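Local coordinates for DNA repair protein RAD7 (Saccharomyces cerevisiae, PDB 5ZB2) that acts with RAD16 and ABF1 in the global genome repair complex, promoting nucleotide excision repair of nontranscribed DNA, and binds ELC1, at residues A[362-367]-A[375-380]. Residues are numbered along the deposited sequence; the frame is centred on the assembly and turned at random.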
ATOM      1  N   SER A 362     -34.007   3.363  49.212  1.00 60.65           N
ATOM      2  CA  SER A 362     -33.254   3.756  50.397  1.00 62.98           C
ATOM      3  C   SER A 362     -31.755   3.584  50.193  1.00 61.95           C
ATOM      4  O   SER A 362     -30.964   4.380  50.712  1.00 62.67           O
ATOM      5  CB  SER A 362     -33.718   2.941  51.605  1.00 69.06           C
ATOM      6  OG  SER A 362     -35.094   3.159  51.867  1.00103.92           O
ATOM      7  N   VAL A 363     -31.346   2.558  49.447  1.00 59.78           N
ATOM      8  CA  VAL A 363     -29.924   2.343  49.195  1.00 59.30           C
ATOM      9  C   VAL A 363     -29.390   3.408  48.243  1.00 59.88           C
ATOM     10  O   VAL A 363     -28.350   4.025  48.498  1.00 60.19           O
ATOM     11  CB  VAL A 363     -29.685   0.924  48.648  1.00 57.43           C
ATOM     12  CG1 VAL A 363     -28.200   0.680  48.425  1.00 56.92           C
ATOM     13  CG2 VAL A 363     -30.258  -0.121  49.599  1.00 58.54           C
ATOM     14  N   ILE A 364     -30.092   3.635  47.129  1.00 59.11           N
ATOM     15  CA  ILE A 364     -29.690   4.683  46.195  1.00 60.39           C
ATOM     16  C   ILE A 364     -29.608   6.024  46.912  1.00 63.83           C
ATOM     17  O   ILE A 364     -28.663   6.797  46.711  1.00 62.48           O
ATOM     18  CB  ILE A 364     -30.667   4.739  45.005  1.00 59.54           C
ATOM     19  CG1 ILE A 364     -30.659   3.411  44.237  1.00 58.75           C
ATOM     20  CG2 ILE A 364     -30.335   5.906  44.078  1.00 59.46           C
ATOM     21  CD1 ILE A 364     -29.300   3.004  43.676  1.00 59.04           C
ATOM     22  N   GLN A 365     -30.602   6.323  47.750  1.00 65.58           N
ATOM     23  CA  GLN A 365     -30.579   7.551  48.535  1.00 70.66           C
ATOM     24  C   GLN A 365     -29.315   7.631  49.380  1.00 69.66           C
ATOM     25  O   GLN A 365     -28.581   8.624  49.331  1.00 71.67           O
ATOM     26  CB  GLN A 365     -31.827   7.617  49.420  1.00 75.33           C
ATOM     27  CG  GLN A 365     -31.847   8.749  50.445  1.00 88.45           C
ATOM     28  CD  GLN A 365     -31.980  10.121  49.817  1.00109.27           C
ATOM     29  OE1 GLN A 365     -31.641  10.322  48.652  1.00100.99           O
ATOM     30  NE2 GLN A 365     -32.482  11.074  50.592  1.00123.55           N
ATOM     31  N   MET A 366     -29.049   6.585  50.163  1.00 66.49           N
ATOM     32  CA  MET A 366     -27.884   6.589  51.042  1.00 70.53           C
ATOM     33  C   MET A 366     -26.591   6.709  50.246  1.00 65.75           C
ATOM     34  O   MET A 366     -25.689   7.466  50.626  1.00 67.85           O
ATOM     35  CB  MET A 366     -27.880   5.317  51.891  1.00 73.45           C
ATOM     36  CG  MET A 366     -26.646   5.140  52.759  1.00 68.36           C
ATOM     37  SD  MET A 366     -26.756   3.682  53.812  1.00 70.85           S
ATOM     38  CE  MET A 366     -26.964   2.379  52.599  1.00 75.79           C
ATOM     39  N   LEU A 367     -26.479   5.970  49.138  1.00 64.44           N
ATOM     40  CA  LEU A 367     -25.257   6.013  48.340  1.00 63.35           C
ATOM     41  C   LEU A 367     -25.020   7.404  47.768  1.00 63.59           C
ATOM     42  O   LEU A 367     -23.882   7.889  47.748  1.00 60.59           O
ATOM     43  CB  LEU A 367     -25.323   4.977  47.219  1.00 60.30           C
ATOM     44  CG  LEU A 367     -25.295   3.508  47.648  1.00 61.63           C
ATOM     45  CD1 LEU A 367     -25.490   2.601  46.445  1.00 60.75           C
ATOM     46  CD2 LEU A 367     -23.992   3.170  48.363  1.00 63.72           C
ATOM     47  N   THR A 375     -21.387   9.413  40.076  1.00 60.29           N
ATOM     48  CA  THR A 375     -22.165  10.027  39.008  1.00 65.23           C
ATOM     49  C   THR A 375     -23.082   9.061  38.271  1.00 63.79           C
ATOM     50  O   THR A 375     -24.097   9.501  37.725  1.00 65.67           O
ATOM     51  CB  THR A 375     -21.233  10.689  37.979  1.00 68.09           C
ATOM     52  OG1 THR A 375     -20.498   9.681  37.275  1.00 76.64           O
ATOM     53  CG2 THR A 375     -20.254  11.631  38.669  1.00 69.09           C
ATOM     54  N   VAL A 376     -22.764   7.769  38.235  1.00 60.28           N
ATOM     55  CA  VAL A 376     -23.568   6.784  37.520  1.00 59.53           C
ATOM     56  C   VAL A 376     -23.750   5.554  38.398  1.00 56.51           C
ATOM     57  O   VAL A 376     -22.791   5.059  39.000  1.00 53.87           O
ATOM     58  CB  VAL A 376     -22.925   6.395  36.171  1.00 64.22           C
ATOM     59  CG1 VAL A 376     -23.789   5.367  35.438  1.00 64.57           C
ATOM     60  CG2 VAL A 376     -22.709   7.631  35.306  1.00 62.24           C
ATOM     61  N   ILE A 377     -24.984   5.061  38.459  1.00 56.33           N
ATOM     62  CA  ILE A 377     -25.318   3.827  39.162  1.00 55.16           C
ATOM     63  C   ILE A 377     -26.210   3.006  38.244  1.00 55.56           C
ATOM     64  O   ILE A 377     -27.311   3.445  37.889  1.00 59.58           O
ATOM     65  CB  ILE A 377     -26.028   4.088  40.503  1.00 54.81           C
ATOM     66  CG1 ILE A 377     -25.155   4.943  41.427  1.00 54.98           C
ATOM     67  CG2 ILE A 377     -26.390   2.764  41.181  1.00 52.62           C
ATOM     68  CD1 ILE A 377     -25.883   5.401  42.682  1.00 55.24           C
ATOM     69  N   ASP A 378     -25.745   1.820  37.866  1.00 53.91           N
ATOM     70  CA  ASP A 378     -26.539   0.913  37.049  1.00 54.38           C
ATOM     71  C   ASP A 378     -27.419   0.071  37.965  1.00 52.21           C
ATOM     72  O   ASP A 378     -26.910  -0.676  38.807  1.00 49.60           O
ATOM     73  CB  ASP A 378     -25.638   0.026  36.189  1.00 52.86           C
ATOM     74  CG  ASP A 378     -26.405  -0.695  35.093  1.00 54.61           C
ATOM     75  OD1 ASP A 378     -27.603  -1.004  35.292  1.00 55.65           O
ATOM     76  OD2 ASP A 378     -25.809  -0.947  34.025  1.00 53.70           O
ATOM     77  N   VAL A 379     -28.736   0.206  37.810  1.00 52.76           N
ATOM     78  CA  VAL A 379     -29.704  -0.530  38.612  1.00 53.53           C
ATOM     79  C   VAL A 379     -30.541  -1.470  37.746  1.00 55.26           C
ATOM     80  O   VAL A 379     -31.641  -1.858  38.130  1.00 54.39           O
ATOM     81  CB  VAL A 379     -30.604   0.429  39.417  1.00 54.99           C
ATOM     82  CG1 VAL A 379     -29.769   1.245  40.401  1.00 53.72           C
ATOM     83  CG2 VAL A 379     -31.386   1.341  38.483  1.00 58.87           C
ATOM     84  N   PHE A 380     -30.025  -1.842  36.580  1.00 55.41           N
ATOM     85  CA  PHE A 380     -30.751  -2.733  35.689  1.00 57.93           C
ATOM     86  C   PHE A 380     -31.108  -4.020  36.417  1.00 56.64           C
ATOM     87  O   PHE A 380     -30.231  -4.702  36.957  1.00 54.90           O
ATOM     88  CB  PHE A 380     -29.912  -3.032  34.448  1.00 59.53           C
ATOM     89  CG  PHE A 380     -30.647  -3.810  33.398  1.00 61.06           C
ATOM     90  CD1 PHE A 380     -30.715  -5.194  33.459  1.00 60.13           C
ATOM     91  CD2 PHE A 380     -31.277  -3.158  32.351  1.00 63.36           C
ATOM     92  CE1 PHE A 380     -31.395  -5.911  32.494  1.00 62.19           C
ATOM     93  CE2 PHE A 380     -31.958  -3.870  31.383  1.00 71.96           C
ATOM     94  CZ  PHE A 380     -32.018  -5.248  31.453  1.00 62.31           C
TER
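I364, on the helix, meets I377 and V379, on the strand and just past its end. The contact is purely apolar, and no hydrogen bond crosses it. One methyl group, I364 CD1, makes both close approaches. It lies 3.7 Å from V379 CG1 and 3.8 Å from I377 CG2. The two touches differ in kind. I364 and V379 point at each other and meet tip to tip. I364 and I377 run in opposite directions and pass alongside, so the I364 end methyl rests against the branch methyl of I377. In I377 the CG2 branch is anti to the backbone N (chi1 -59° for CG1), and this is the branch that meets I364. All three residues are buried. The backbones stay well apart, with I364 CA and I377 CA 8.3 Å from each other. L367, one helical turn after I364, also faces the strand but approaches less closely.

Polar bonds act within each segment. The helix carries backbone bonds from M366 N to S362 O and from L367 N to V363 O. At the end of the strand, D378 OD1 accepts from F380 N at 2.9 Å, nearly straight at 163°. This is an Asx turn, which spans V379 where the chain leaves the strand.

The contact joins helix 361-370 to strand 376-378 near the C-terminal end of the leucine-rich repeat domain. Buried aliphatic side chains between the outer helices and the inner strands are the usual core of such a solenoid. The strand is parallel to its neighbours, strands 350-352 and 396-398. L397 of strand 396-398 touches both I364 and I377, adding to the apolar layer between helix and strands. L367 packs on L351 and L353. V363, M366 and L367 also touch F340 of helix 337-341.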